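Local atomic coordinates of 6-phosphogluconolactonase (Shewanella baltica, PDB entry 3NWP), a protein that probably hydrolyses 6-phosphogluconolactone to 6-phosphogluconate, the second step of the oxidative pentose phosphate pathway. Residues Ser40-Gly45 and Tyr67-Asp72; Asp72-Glu77 and His173-Leu178; Leu135-Asp140 and Glu196-Val201. All blocks are in the same frame, centred on the assembly; numbering follows the deposited sequence. Where two conformers were deposited one is given.

Contact 1 (Ser40-Gly45 and Tyr67-Asp72); sequences SLVVSG and YITLAD
With chi1 at 174°, Val42 swings CG1 forward past its own carbonyl carbon, to 3.5 Å from Ala71 N and against Ala71 CB. Its other branch, CG2, lies alongside Thr69 CG2, 4.1 Å away. Thr69 has OG1 opposite its backbone N (chi1 -165°), where it is hydrogen-bonded to Arg103 O, and this leaves the methyl beside Val42. On the reverse face, Leu41 and Ile68 run alongside each other in the same direction, their ends meeting at CD2 and CD1, 4.1 Å apart. Farther along that face Val43 CG2 touches both Ile68 CG2 and Leu70 CD2, 4.2 Å from the latter. Between the two layers of side chains runs a parallel ladder: Leu41 N bonds to Tyr67 O, Thr69 N to Leu41 O, Val43 N to Thr69 O, and Ala71 N to Val43 O at 2.8 Å. Past the last rung, Ser44 OG rests 3.4 Å from Ala71 CB while bonding to Val134 O. A water then joins the diverging chains, accepting from Gly45 N (2.9 Å) and donating to Asp72 OD1 (2.6 Å). Ser44 and Gly45 begin the SGGSTP sequence, which in this family and its deaminase relatives probably forms the phosphate-binding loop. The pair belongs to a beta-alpha-beta unit of the Rossmann-like sheet, with helix 50-58 as its connection. Strand 132-135 flanks 39-43, strand 101-102 pairs with 66-74, and helix 84-91 packs on Val43 and Leu70 through Val88.

Contact 2 (Asp72-Glu77 and His173-Leu178); sequences DERWVE and HGRITL
Asp72 meets Thr177 as the first, non-hydrogen-bonded pair of an antiparallel ladder, in which strand 66-74 leaves the parallel core of the Rossmann-like domain to join strand 175-178. Asp72 OD2 lies at the edge of the Arg175 guanidinium, 4.0 Å from NH1 in a long salt bridge. Ser145 OG is hydrogen-bonded to both groups, and a water also links them, its bond to NH1 being weak. Glu73 forms the hydrogen-bonded pair with Ile176, each N bonding to the other's O, 2.9 Å from Glu73 N to Ile176 O. Its carboxylate folds back so that OE1, through its anti lone pair, takes the N-H of Arg74 (2.8 Å); OE1 and OE2 also receive Asn84 N and Glu85 N, the start of helix 84-91. Arg74 runs beside Arg175 and sets NE 3.6 Å above one face of the latter's guanidinium, displaced toward its rim, with the two planes 56° apart. Arg74 NH1 continues to Ala82 O; Arg175 NH2 bonds to Pro172 O. Trp75, the centre of an inverse gamma turn, gives its N-H to Gly174 O (2.8 Å), and in the conformer given here Ile176 CG2 lies at the edge of its ring, 4.0 Å from CZ3. A water bridges Trp75 O and Gly174 N. Val76 N returns to Arg74 O, closing the turn, and chi1 of -63° places Val76 CG1 3.6 Å from His173 ND1.

Contact 3 (Leu135-Asp140 and Glu196-Val201); sequences LGMGND and EQKLSV
Lys198 delivers the one direct hydrogen bond between helix and loop: NZ lies 2.8 Å from Met137 O, nearly on the line of the carbonyl. Kinks at chi2 (-58°) and chi4 (68°) bring the ammonium there, and its aliphatic part passes across Asn139, with CE 3.4 Å from OD1. Two waters add polar links. One accepts from Met137 N and, weakly, from Lys198 NZ; the other donates to Asn139 O and accepts weakly from Gln197 NE2. The amides of Asn139 and Gln197 are stacked, their planes 8° apart, with Asn139 CG 3.4 Å from Gln197 NE2. The two amide nitrogens, both donors, face each other across this stack without a hydrogen bond. The loop itself follows strand 132-135 and has the glycine-rich sequence GMGNDGH, which in 6-phosphogluconolactonases probably borders the active site at the C-terminal ends of the parallel strands. Beyond the stretch facing the helix, Asp140 OD1 is hydrogen-bonded to His142 ND1. Van der Waals contacts complete the interface. Met137, a selenomethionine here, extends through chi1 and chi2 and turns at chi3, bringing CE into a tight apolar contact with Val201 CG1 at 3.5 Å and near Lys198 O at 3.6 Å. Leu191 and Leu193 of strand 189-194 touch the same side chain. Val201 spreads its two methyls along the loop backbone, CG1 lying 3.6 Å from Gly138 O and CG2 3.6 Å from Asn139 O.

In the fold
From the N terminus, contact 1 closes the short loop through helix 50-58 and sets strands 39-43 and 66-74 side by side. Contact 2 opens where it ends, on the shared Asp72, and closes a loop of 95 residues by bringing strand 175-178 to the far end of strand 66-74. The two meet directly: Ala71 O lies 2.9 Å from Leu178 N, a probable hydrogen bond. Contact 3 begins inside the loop of contact 2 and closes beyond it, so these two cross; their nearest atoms are about 7 Å apart. It ties the loop after strand 132-135 to helix 196-206, and Leu135 touches contact 1 at Ser44 and Ala71.

Contact 1 (Ser40-Gly45 and Tyr67-Asp72)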
ATOM      1  N   SER A  40      -9.006   9.483   2.129  1.00 15.04           N
ATOM      2  CA  SER A  40      -7.600   9.178   1.885  1.00 16.78           C
ATOM      3  C   SER A  40      -7.425   7.735   1.435  1.00 15.64           C
ATOM      4  O   SER A  40      -8.079   6.801   1.919  1.00 15.78           O
ATOM      5  CB  SER A  40      -6.720   9.480   3.086  1.00 18.91           C
ATOM      6  OG  SER A  40      -7.141   8.774   4.212  1.00 17.51           O
ATOM      7  N   LEU A  41      -6.556   7.591   0.438  1.00 14.90           N
ATOM      8  CA  LEU A  41      -6.188   6.333  -0.207  1.00 13.70           C
ATOM      9  C   LEU A  41      -4.661   6.166  -0.208  1.00 15.46           C
ATOM     10  O   LEU A  41      -3.927   7.087  -0.590  1.00 14.65           O
ATOM     11  CB  LEU A  41      -6.656   6.377  -1.623  1.00 14.84           C
ATOM     12  CG  LEU A  41      -6.257   5.242  -2.548  1.00 14.31           C
ATOM     13  CD1 LEU A  41      -6.865   3.891  -2.110  1.00 12.79           C
ATOM     14  CD2 LEU A  41      -6.613   5.555  -4.081  1.00 14.61           C
ATOM     15  N   VAL A  42      -4.189   4.993   0.208  1.00 13.96           N
ATOM     16  CA  VAL A  42      -2.777   4.625   0.116  1.00 12.58           C
ATOM     17  C   VAL A  42      -2.714   3.510  -0.884  1.00 13.06           C
ATOM     18  O   VAL A  42      -3.461   2.528  -0.818  1.00 12.85           O
ATOM     19  CB  VAL A  42      -2.245   4.137   1.455  1.00 14.26           C
ATOM     20  CG1 VAL A  42      -0.785   3.614   1.312  1.00 16.99           C
ATOM     21  CG2 VAL A  42      -2.373   5.286   2.560  1.00 15.75           C
ATOM     22  N   VAL A  43      -1.835   3.633  -1.868  1.00 12.95           N
ATOM     23  CA  VAL A  43      -1.609   2.589  -2.832  1.00 12.88           C
ATOM     24  C   VAL A  43      -0.149   2.098  -2.844  1.00 14.09           C
ATOM     25  O   VAL A  43       0.771   2.853  -2.464  1.00 13.96           O
ATOM     26  CB  VAL A  43      -2.002   2.991  -4.250  1.00 14.48           C
ATOM     27  CG1 VAL A  43      -3.549   3.311  -4.286  1.00 16.06           C
ATOM     28  CG2 VAL A  43      -1.195   4.243  -4.780  1.00 15.75           C
ATOM     29  N   SER A  44       0.042   0.877  -3.342  1.00 15.70           N
ATOM     30  CA  SER A  44       1.336   0.278  -3.503  1.00 15.45           C
ATOM     31  C   SER A  44       1.741   0.179  -4.971  1.00 17.32           C
ATOM     32  O   SER A  44       0.905   0.289  -5.872  1.00 17.62           O
ATOM     33  CB  SER A  44       1.359  -1.105  -2.831  1.00 13.98           C
ATOM     34  OG  SER A  44       1.059  -1.016  -1.441  1.00 14.58           O
ATOM     35  N   GLY A  45       3.039  -0.011  -5.190  1.00 20.17           N
ATOM     36  CA  GLY A  45       3.638  -0.014  -6.529  1.00 22.17           C
ATOM     37  C   GLY A  45       3.807  -1.376  -7.134  1.00 22.29           C
ATOM     38  O   GLY A  45       3.098  -2.341  -6.804  1.00 21.62           O
ATOM     39  N   TYR A  67      -7.412  12.337  -1.080  1.00 16.63           N
ATOM     40  CA  TYR A  67      -5.983  12.479  -0.924  1.00 17.36           C
ATOM     41  C   TYR A  67      -5.335  11.134  -1.136  1.00 16.22           C
ATOM     42  O   TYR A  67      -5.809  10.135  -0.588  1.00 17.77           O
ATOM     43  CB  TYR A  67      -5.649  12.981   0.478  1.00 19.45           C
ATOM     44  CG  TYR A  67      -6.018  14.396   0.757  1.00 22.04           C
ATOM     45  CD1 TYR A  67      -7.314  14.746   1.043  1.00 26.27           C
ATOM     46  CD2 TYR A  67      -5.019  15.362   0.875  1.00 33.35           C
ATOM     47  CE1 TYR A  67      -7.653  16.077   1.345  1.00 36.81           C
ATOM     48  CE2 TYR A  67      -5.344  16.681   1.184  1.00 38.92           C
ATOM     49  CZ  TYR A  67      -6.666  17.020   1.407  1.00 40.82           C
ATOM     50  OH  TYR A  67      -7.030  18.314   1.712  1.00 51.38           O
ATOM     51  N   ILE A  68      -4.280  11.070  -1.960  1.00 16.35           N
ATOM     52  CA  ILE A  68      -3.645   9.815  -2.286  1.00 14.90           C
ATOM     53  C   ILE A  68      -2.159   9.857  -2.004  1.00 16.76           C
ATOM     54  O   ILE A  68      -1.501  10.858  -2.247  1.00 16.42           O
ATOM     55  CB  ILE A  68      -3.824   9.466  -3.768  1.00 15.19           C
ATOM     56  CG1 ILE A  68      -5.301   9.511  -4.177  1.00 14.83           C
ATOM     57  CG2 ILE A  68      -3.198   8.081  -4.035  1.00 14.14           C
ATOM     58  CD1 ILE A  68      -5.564   9.214  -5.682  1.00 16.16           C
ATOM     59  N   THR A  69      -1.633   8.807  -1.378  1.00 14.23           N
ATOM     60  CA  THR A  69      -0.203   8.680  -1.199  1.00 15.22           C
ATOM     61  C   THR A  69       0.232   7.220  -1.405  1.00 18.14           C
ATOM     62  O   THR A  69      -0.575   6.361  -1.781  1.00 15.52           O
ATOM     63  CB  THR A  69       0.282   9.273   0.141  1.00 17.43           C
ATOM     64  OG1 THR A  69       1.720   9.445   0.100  1.00 17.59           O
ATOM     65  CG2 THR A  69      -0.111   8.443   1.371  1.00 15.89           C
ATOM     66  N   LEU A  70       1.513   6.950  -1.195  1.00 15.34           N
ATOM     67  CA  LEU A  70       2.155   5.679  -1.439  1.00 15.61           C
ATOM     68  C   LEU A  70       2.434   4.930  -0.146  1.00 15.40           C
ATOM     69  O   LEU A  70       2.775   5.532   0.895  1.00 15.01           O
ATOM     70  CB  LEU A  70       3.520   5.928  -2.133  1.00 16.67           C
ATOM     71  CG  LEU A  70       3.473   6.741  -3.433  1.00 18.50           C
ATOM     72  CD1 LEU A  70       4.886   7.070  -3.938  1.00 18.57           C
ATOM     73  CD2 LEU A  70       2.674   5.972  -4.489  1.00 19.69           C
ATOM     74  N   ALA A  71       2.321   3.610  -0.204  1.00 14.41           N
ATOM     75  CA  ALA A  71       2.722   2.770   0.915  1.00 15.37           C
ATOM     76  C   ALA A  71       4.222   2.843   1.182  1.00 16.09           C
ATOM     77  O   ALA A  71       4.655   2.664   2.323  1.00 15.81           O
ATOM     78  CB  ALA A  71       2.262   1.291   0.709  1.00 14.55           C
ATOM     79  N   ASP A  72       4.965   3.042   0.104  1.00 14.96           N
ATOM     80  CA  ASP A  72       6.441   3.068   0.122  1.00 16.84           C
ATOM     81  C   ASP A  72       6.957   3.630  -1.168  1.00 18.10           C
ATOM     82  O   ASP A  72       6.228   3.797  -2.157  1.00 17.62           O
ATOM     83  CB  ASP A  72       7.032   1.674   0.406  1.00 14.70           C
ATOM     84  CG  ASP A  72       6.892   0.697  -0.747  1.00 22.34           C
ATOM     85  OD1 ASP A  72       5.844   0.705  -1.393  1.00 29.51           O
ATOM     86  OD2 ASP A  72       7.780  -0.113  -0.981  1.00 20.54           O
TER
HETATM   87  O   HOH W   1       4.930  -0.902  -3.205  1.00 18.17           O

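Contact 2 (Asp72-Glu77 and His173-Leu178)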
ATOM      1  N   ASP A  72       4.965   3.042   0.104  1.00 14.96           N
ATOM      2  CA  ASP A  72       6.441   3.068   0.122  1.00 16.84           C
ATOM      3  C   ASP A  72       6.957   3.630  -1.168  1.00 18.10           C
ATOM      4  O   ASP A  72       6.228   3.797  -2.157  1.00 17.62           O
ATOM      5  CB  ASP A  72       7.032   1.674   0.406  1.00 14.70           C
ATOM      6  CG  ASP A  72       6.892   0.697  -0.747  1.00 22.34           C
ATOM      7  OD1 ASP A  72       5.844   0.705  -1.393  1.00 29.51           O
ATOM      8  OD2 ASP A  72       7.780  -0.113  -0.981  1.00 20.54           O
ATOM      9  N   GLU A  73       8.243   3.930  -1.162  1.00 16.85           N
ATOM     10  CA  GLU A  73       8.862   4.519  -2.334  1.00 17.89           C
ATOM     11  C   GLU A  73      10.324   4.143  -2.353  1.00 17.60           C
ATOM     12  O   GLU A  73      10.950   3.966  -1.337  1.00 16.32           O
ATOM     13  CB  GLU A  73       8.659   6.041  -2.364  1.00 16.90           C
ATOM     14  CG  GLU A  73       9.297   6.774  -3.529  1.00 18.19           C
ATOM     15  CD  GLU A  73       8.762   6.303  -4.891  1.00 18.85           C
ATOM     16  OE1 GLU A  73       9.134   5.204  -5.339  1.00 18.76           O
ATOM     17  OE2 GLU A  73       7.925   7.071  -5.464  1.00 20.20           O
ATOM     18  N   ARG A  74      10.856   3.972  -3.559  1.00 17.31           N
ATOM     19  CA  ARG A  74      12.299   3.793  -3.766  1.00 17.45           C
ATOM     20  C   ARG A  74      12.935   5.165  -3.834  1.00 18.18           C
ATOM     21  O   ARG A  74      12.381   6.113  -4.450  1.00 18.57           O
ATOM     22  CB  ARG A  74      12.551   3.037  -5.062  1.00 18.69           C
ATOM     23  CG  ARG A  74      12.137   1.556  -5.072  1.00 20.46           C
ATOM     24  CD  ARG A  74      10.619   1.366  -5.188  1.00 19.92           C
ATOM     25  NE  ARG A  74      10.282  -0.040  -5.320  1.00 20.17           N
ATOM     26  CZ  ARG A  74      10.437  -0.755  -6.433  1.00 26.70           C
ATOM     27  NH1 ARG A  74      10.877  -0.199  -7.574  1.00 27.45           N
ATOM     28  NH2 ARG A  74      10.132  -2.052  -6.417  1.00 27.10           N
ATOM     29  N   TRP A  75      14.098   5.322  -3.190  1.00 18.65           N
ATOM     30  CA  TRP A  75      14.743   6.652  -3.142  1.00 19.34           C
ATOM     31  C   TRP A  75      15.535   6.893  -4.453  1.00 21.71           C
ATOM     32  O   TRP A  75      16.809   6.761  -4.515  1.00 23.70           O
ATOM     33  CB  TRP A  75      15.596   6.820  -1.870  1.00 20.31           C
ATOM     34  CG  TRP A  75      15.708   8.224  -1.500  1.00 18.96           C
ATOM     35  CD1 TRP A  75      16.769   9.097  -1.747  1.00 20.07           C
ATOM     36  CD2 TRP A  75      14.710   8.997  -0.860  1.00 16.63           C
ATOM     37  NE1 TRP A  75      16.458  10.348  -1.281  1.00 20.39           N
ATOM     38  CE2 TRP A  75      15.202  10.324  -0.733  1.00 18.46           C
ATOM     39  CE3 TRP A  75      13.422   8.712  -0.400  1.00 17.90           C
ATOM     40  CZ2 TRP A  75      14.463  11.335  -0.169  1.00 21.77           C
ATOM     41  CZ3 TRP A  75      12.677   9.708   0.163  1.00 19.94           C
ATOM     42  CH2 TRP A  75      13.195  11.029   0.281  1.00 21.17           C
ATOM     43  N   VAL A  76      14.769   7.211  -5.501  1.00 20.68           N
ATOM     44  CA  VAL A  76      15.238   7.429  -6.843  1.00 21.08           C
ATOM     45  C   VAL A  76      14.390   8.593  -7.358  1.00 22.18           C
ATOM     46  O   VAL A  76      13.356   8.933  -6.753  1.00 21.69           O
ATOM     47  CB  VAL A  76      15.055   6.201  -7.747  1.00 23.86           C
ATOM     48  CG1 VAL A  76      15.884   4.945  -7.265  1.00 21.76           C
ATOM     49  CG2 VAL A  76      13.550   5.858  -7.903  1.00 21.73           C
ATOM     50  N   GLU A  77      14.811   9.241  -8.454  1.00 23.59           N
ATOM     51  CA  GLU A  77      14.033  10.347  -8.976  1.00 26.76           C
ATOM     52  C   GLU A  77      12.619   9.895  -9.322  1.00 22.42           C
ATOM     53  O   GLU A  77      12.409   8.768  -9.759  1.00 24.00           O
ATOM     54  CB  GLU A  77      14.681  10.931 -10.242  1.00 28.16           C
ATOM     55  CG  GLU A  77      16.059  11.561 -10.021  1.00 35.13           C
ATOM     56  CD  GLU A  77      15.976  12.783  -9.169  1.00 48.17           C
ATOM     57  OE1 GLU A  77      15.249  13.715  -9.575  1.00 57.56           O
ATOM     58  OE2 GLU A  77      16.629  12.810  -8.100  1.00 55.51           O
ATOM     59  N   HIS A 173      17.729  -0.413  -3.897  1.00 20.02           N
ATOM     60  CA  HIS A 173      17.347   0.994  -3.605  1.00 19.43           C
ATOM     61  C   HIS A 173      17.058   1.215  -2.117  1.00 18.65           C
ATOM     62  O   HIS A 173      16.407   0.387  -1.445  1.00 19.05           O
ATOM     63  CB  HIS A 173      16.159   1.517  -4.452  1.00 19.41           C
ATOM     64  CG  HIS A 173      16.266   1.195  -5.910  1.00 23.57           C
ATOM     65  ND1 HIS A 173      17.270   1.697  -6.710  1.00 29.91           N
ATOM     66  CD2 HIS A 173      15.525   0.385  -6.697  1.00 25.89           C
ATOM     67  CE1 HIS A 173      17.130   1.224  -7.940  1.00 27.55           C
ATOM     68  NE2 HIS A 173      16.086   0.417  -7.958  1.00 26.96           N
ATOM     69  N   GLY A 174      17.555   2.318  -1.626  1.00 19.22           N
ATOM     70  CA  GLY A 174      17.074   2.828  -0.346  1.00 17.11           C
ATOM     71  C   GLY A 174      15.565   3.018  -0.458  1.00 17.65           C
ATOM     72  O   GLY A 174      15.077   3.371  -1.513  1.00 17.65           O
ATOM     73  N   ARG A 175      14.862   2.902   0.674  1.00 17.48           N
ATOM     74  CA  ARG A 175      13.412   2.980   0.693  1.00 17.21           C
ATOM     75  C   ARG A 175      12.934   3.936   1.767  1.00 17.77           C
ATOM     76  O   ARG A 175      13.559   4.095   2.829  1.00 17.87           O
ATOM     77  CB  ARG A 175      12.770   1.604   0.991  1.00 17.02           C
ATOM     78  CG  ARG A 175      13.308   0.426   0.166  1.00 17.02           C
ATOM     79  CD  ARG A 175      13.056   0.657  -1.272  1.00 18.84           C
ATOM     80  NE  ARG A 175      13.459  -0.464  -2.117  1.00 18.52           N
ATOM     81  CZ  ARG A 175      12.628  -1.435  -2.546  1.00 19.75           C
ATOM     82  NH1 ARG A 175      11.350  -1.452  -2.149  1.00 18.56           N
ATOM     83  NH2 ARG A 175      13.080  -2.383  -3.366  1.00 21.01           N
ATOM     84  N   ILE A 176      11.794   4.540   1.481  0.50 14.47           N
ATOM     85  CA  ILE A 176      10.977   5.138   2.516  0.50 14.24           C
ATOM     86  C   ILE A 176       9.726   4.271   2.570  0.50 13.82           C
ATOM     87  O   ILE A 176       9.265   3.750   1.553  0.50 14.16           O
ATOM     88  CB  ILE A 176      10.703   6.596   2.181  0.50 15.50           C
ATOM     89  CG1 ILE A 176       9.932   7.292   3.271  0.50 18.12           C
ATOM     90  CG2 ILE A 176      10.005   6.748   0.846  0.50 21.31           C
ATOM     91  CD1 ILE A 176      10.314   8.771   3.339  0.50 16.18           C
ATOM     92  N   THR A 177       9.211   4.101   3.763  1.00 15.35           N
ATOM     93  CA  THR A 177       7.988   3.324   3.939  1.00 15.43           C
ATOM     94  C   THR A 177       7.076   3.995   4.926  1.00 15.05           C
ATOM     95  O   THR A 177       7.513   4.500   5.971  1.00 16.12           O
ATOM     96  CB  THR A 177       8.339   1.896   4.398  1.00 15.03           C
ATOM     97  OG1 THR A 177       7.160   1.046   4.308  1.00 15.34           O
ATOM     98  CG2 THR A 177       8.876   1.821   5.831  1.00 16.30           C
ATOM     99  N   LEU A 178       5.782   3.848   4.713  1.00 14.34           N
ATOM    100  CA  LEU A 178       4.861   4.114   5.805  1.00 12.77           C
ATOM    101  C   LEU A 178       5.110   3.074   6.884  1.00 15.09           C
ATOM    102  O   LEU A 178       5.450   1.940   6.637  1.00 14.82           O
ATOM    103  CB  LEU A 178       3.385   4.124   5.333  1.00 14.57           C
ATOM    104  CG  LEU A 178       2.967   5.154   4.304  1.00 17.91           C
ATOM    105  CD1 LEU A 178       1.394   5.219   4.166  1.00 17.34           C
ATOM    106  CD2 LEU A 178       3.556   6.537   4.525  1.00 21.31           C
TER
HETATM  107  O   HOH W   2       8.470  -3.158  -1.730  1.00 30.32           O
HETATM  108  O   HOH W   3      18.364   4.450  -3.605  1.00 22.43           O

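Contact 3 (Leu135-Asp140 and Glu196-Val201)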
ATOM      1  N   LEU A 135      -2.354  -2.873  -0.452  1.00 12.76           N
ATOM      2  CA  LEU A 135      -1.060  -3.477  -0.274  1.00 13.04           C
ATOM      3  C   LEU A 135      -0.719  -4.567  -1.318  1.00 14.73           C
ATOM      4  O   LEU A 135      -1.638  -5.197  -1.894  1.00 14.43           O
ATOM      5  CB  LEU A 135      -0.933  -4.066   1.153  1.00 13.80           C
ATOM      6  CG  LEU A 135      -1.101  -3.091   2.317  1.00 12.82           C
ATOM      7  CD1 LEU A 135      -0.905  -3.944   3.631  1.00 14.58           C
ATOM      8  CD2 LEU A 135      -0.010  -2.005   2.213  1.00 15.42           C
ATOM      9  N   GLY A 136       0.567  -4.836  -1.460  1.00 13.99           N
ATOM     10  CA  GLY A 136       1.055  -6.021  -2.132  1.00 14.70           C
ATOM     11  C   GLY A 136       1.894  -6.826  -1.169  1.00 14.90           C
ATOM     12  O   GLY A 136       2.099  -6.455  -0.005  1.00 16.20           O
HETATM   13  N   MSE A 137       2.367  -7.950  -1.669  1.00 15.16           N
HETATM   14  CA  MSE A 137       3.236  -8.824  -0.868  1.00 14.99           C
HETATM   15  C   MSE A 137       4.281  -9.393  -1.798  1.00 15.48           C
HETATM   16  O   MSE A 137       3.979  -9.906  -2.864  1.00 18.70           O
HETATM   17  CB  MSE A 137       2.422  -9.919  -0.255  1.00 16.54           C
HETATM   18  CG  MSE A 137       3.185 -10.946   0.622  1.00 15.88           C
HETATM   19 SE   MSE A 137       2.243 -12.527   1.039  0.75 14.12          SE
HETATM   20  CE  MSE A 137       2.319 -13.221  -0.690  1.00 15.21           C
ATOM     21  N   GLY A 138       5.547  -9.349  -1.343  1.00 16.44           N
ATOM     22  CA  GLY A 138       6.629  -9.954  -2.106  1.00 17.58           C
ATOM     23  C   GLY A 138       6.718 -11.458  -1.868  1.00 20.20           C
ATOM     24  O   GLY A 138       6.107 -12.012  -0.968  1.00 18.47           O
ATOM     25  N   ASN A 139       7.504 -12.120  -2.710  1.00 20.97           N
ATOM     26  CA  ASN A 139       7.732 -13.562  -2.562  1.00 22.91           C
ATOM     27  C   ASN A 139       8.502 -13.913  -1.309  1.00 21.39           C
ATOM     28  O   ASN A 139       8.522 -15.088  -0.889  1.00 25.47           O
ATOM     29  CB  ASN A 139       8.441 -14.127  -3.809  1.00 25.11           C
ATOM     30  CG  ASN A 139       7.554 -14.168  -5.015  1.00 33.96           C
ATOM     31  OD1 ASN A 139       6.362 -14.395  -4.914  1.00 31.23           O
ATOM     32  ND2 ASN A 139       8.152 -13.953  -6.184  1.00 44.58           N
ATOM     33  N   ASP A 140       9.128 -12.915  -0.674  1.00 22.70           N
ATOM     34  CA  ASP A 140       9.767 -13.036   0.627  1.00 20.96           C
ATOM     35  C   ASP A 140       8.860 -12.750   1.839  1.00 21.67           C
ATOM     36  O   ASP A 140       9.318 -12.727   2.974  1.00 24.44           O
ATOM     37  CB  ASP A 140      11.022 -12.109   0.700  1.00 23.20           C
ATOM     38  CG  ASP A 140      10.670 -10.631   0.588  1.00 24.06           C
ATOM     39  OD1 ASP A 140       9.527 -10.320   0.234  1.00 20.84           O
ATOM     40  OD2 ASP A 140      11.566  -9.750   0.760  1.00 25.02           O
ATOM     41  N   GLU A 196       0.049 -18.305  -8.870  0.50 21.93           N
ATOM     42  CA  GLU A 196       0.179 -19.453  -7.972  0.50 22.88           C
ATOM     43  C   GLU A 196       1.318 -19.283  -6.971  0.50 22.03           C
ATOM     44  O   GLU A 196       1.178 -19.690  -5.809  0.50 21.58           O
ATOM     45  CB  GLU A 196       0.346 -20.735  -8.795  0.50 26.24           C
ATOM     46  CG  GLU A 196      -0.971 -21.253  -9.330  0.50 27.72           C
ATOM     47  N   GLN A 197       2.421 -18.667  -7.376  1.00 20.22           N
ATOM     48  CA  GLN A 197       3.511 -18.428  -6.437  1.00 22.03           C
ATOM     49  C   GLN A 197       3.084 -17.542  -5.261  1.00 20.17           C
ATOM     50  O   GLN A 197       3.350 -17.857  -4.092  1.00 20.27           O
ATOM     51  CB  GLN A 197       4.782 -17.841  -7.092  1.00 25.15           C
ATOM     52  CG  GLN A 197       5.879 -17.589  -6.059  1.00 28.33           C
ATOM     53  CD  GLN A 197       7.232 -17.317  -6.687  1.00 39.50           C
ATOM     54  OE1 GLN A 197       7.320 -17.034  -7.881  1.00 41.27           O
ATOM     55  NE2 GLN A 197       8.290 -17.378  -5.878  1.00 41.37           N
ATOM     56  N   LYS A 198       2.434 -16.424  -5.572  1.00 17.94           N
ATOM     57  CA  LYS A 198       1.943 -15.556  -4.485  1.00 17.31           C
ATOM     58  C   LYS A 198       0.952 -16.276  -3.596  1.00 16.42           C
ATOM     59  O   LYS A 198       0.893 -16.035  -2.369  1.00 17.57           O
ATOM     60  CB  LYS A 198       1.303 -14.277  -5.055  1.00 19.77           C
ATOM     61  CG  LYS A 198       2.258 -13.266  -5.656  1.00 21.60           C
ATOM     62  CD  LYS A 198       3.323 -12.776  -4.661  1.00 20.56           C
ATOM     63  CE  LYS A 198       4.275 -11.756  -5.281  1.00 22.60           C
ATOM     64  NZ  LYS A 198       3.556 -10.441  -5.600  1.00 26.01           N
ATOM     65  N   LEU A 199       0.107 -17.127  -4.169  1.00 16.68           N
ATOM     66  CA  LEU A 199      -0.847 -17.871  -3.316  1.00 16.82           C
ATOM     67  C   LEU A 199      -0.055 -18.783  -2.358  1.00 16.89           C
ATOM     68  O   LEU A 199      -0.382 -18.843  -1.154  1.00 17.08           O
ATOM     69  CB  LEU A 199      -1.849 -18.694  -4.130  1.00 17.68           C
ATOM     70  CG  LEU A 199      -2.853 -19.520  -3.323  1.00 23.82           C
ATOM     71  CD1 LEU A 199      -3.782 -18.562  -2.631  1.00 25.48           C
ATOM     72  CD2 LEU A 199      -3.539 -20.525  -4.295  1.00 25.85           C
ATOM     73  N   SER A 200       0.981 -19.448  -2.871  0.50 16.98           N
ATOM     74  CA  SER A 200       1.809 -20.309  -2.022  0.50 18.99           C
ATOM     75  C   SER A 200       2.470 -19.508  -0.879  0.50 19.63           C
ATOM     76  O   SER A 200       2.473 -19.940   0.271  0.50 18.33           O
ATOM     77  CB  SER A 200       2.900 -20.990  -2.870  0.50 21.68           C
ATOM     78  OG  SER A 200       3.739 -21.790  -2.043  0.50 22.51           O
ATOM     79  N   VAL A 201       3.018 -18.340  -1.209  1.00 18.28           N
ATOM     80  CA  VAL A 201       3.660 -17.464  -0.212  1.00 17.42           C
ATOM     81  C   VAL A 201       2.650 -16.951   0.810  1.00 17.58           C
ATOM     82  O   VAL A 201       2.922 -16.861   1.987  1.00 17.00           O
ATOM     83  CB  VAL A 201       4.447 -16.323  -0.910  1.00 17.62           C
ATOM     84  CG1 VAL A 201       5.001 -15.303   0.084  1.00 16.17           C
ATOM     85  CG2 VAL A 201       5.534 -16.954  -1.825  1.00 18.40           C
TER
HETATM   86  O   HOH W   4       1.243  -8.430  -4.455  1.00 14.15           O
HETATM   87  O   HOH W   5       8.967 -17.530  -2.641  1.00 33.64           O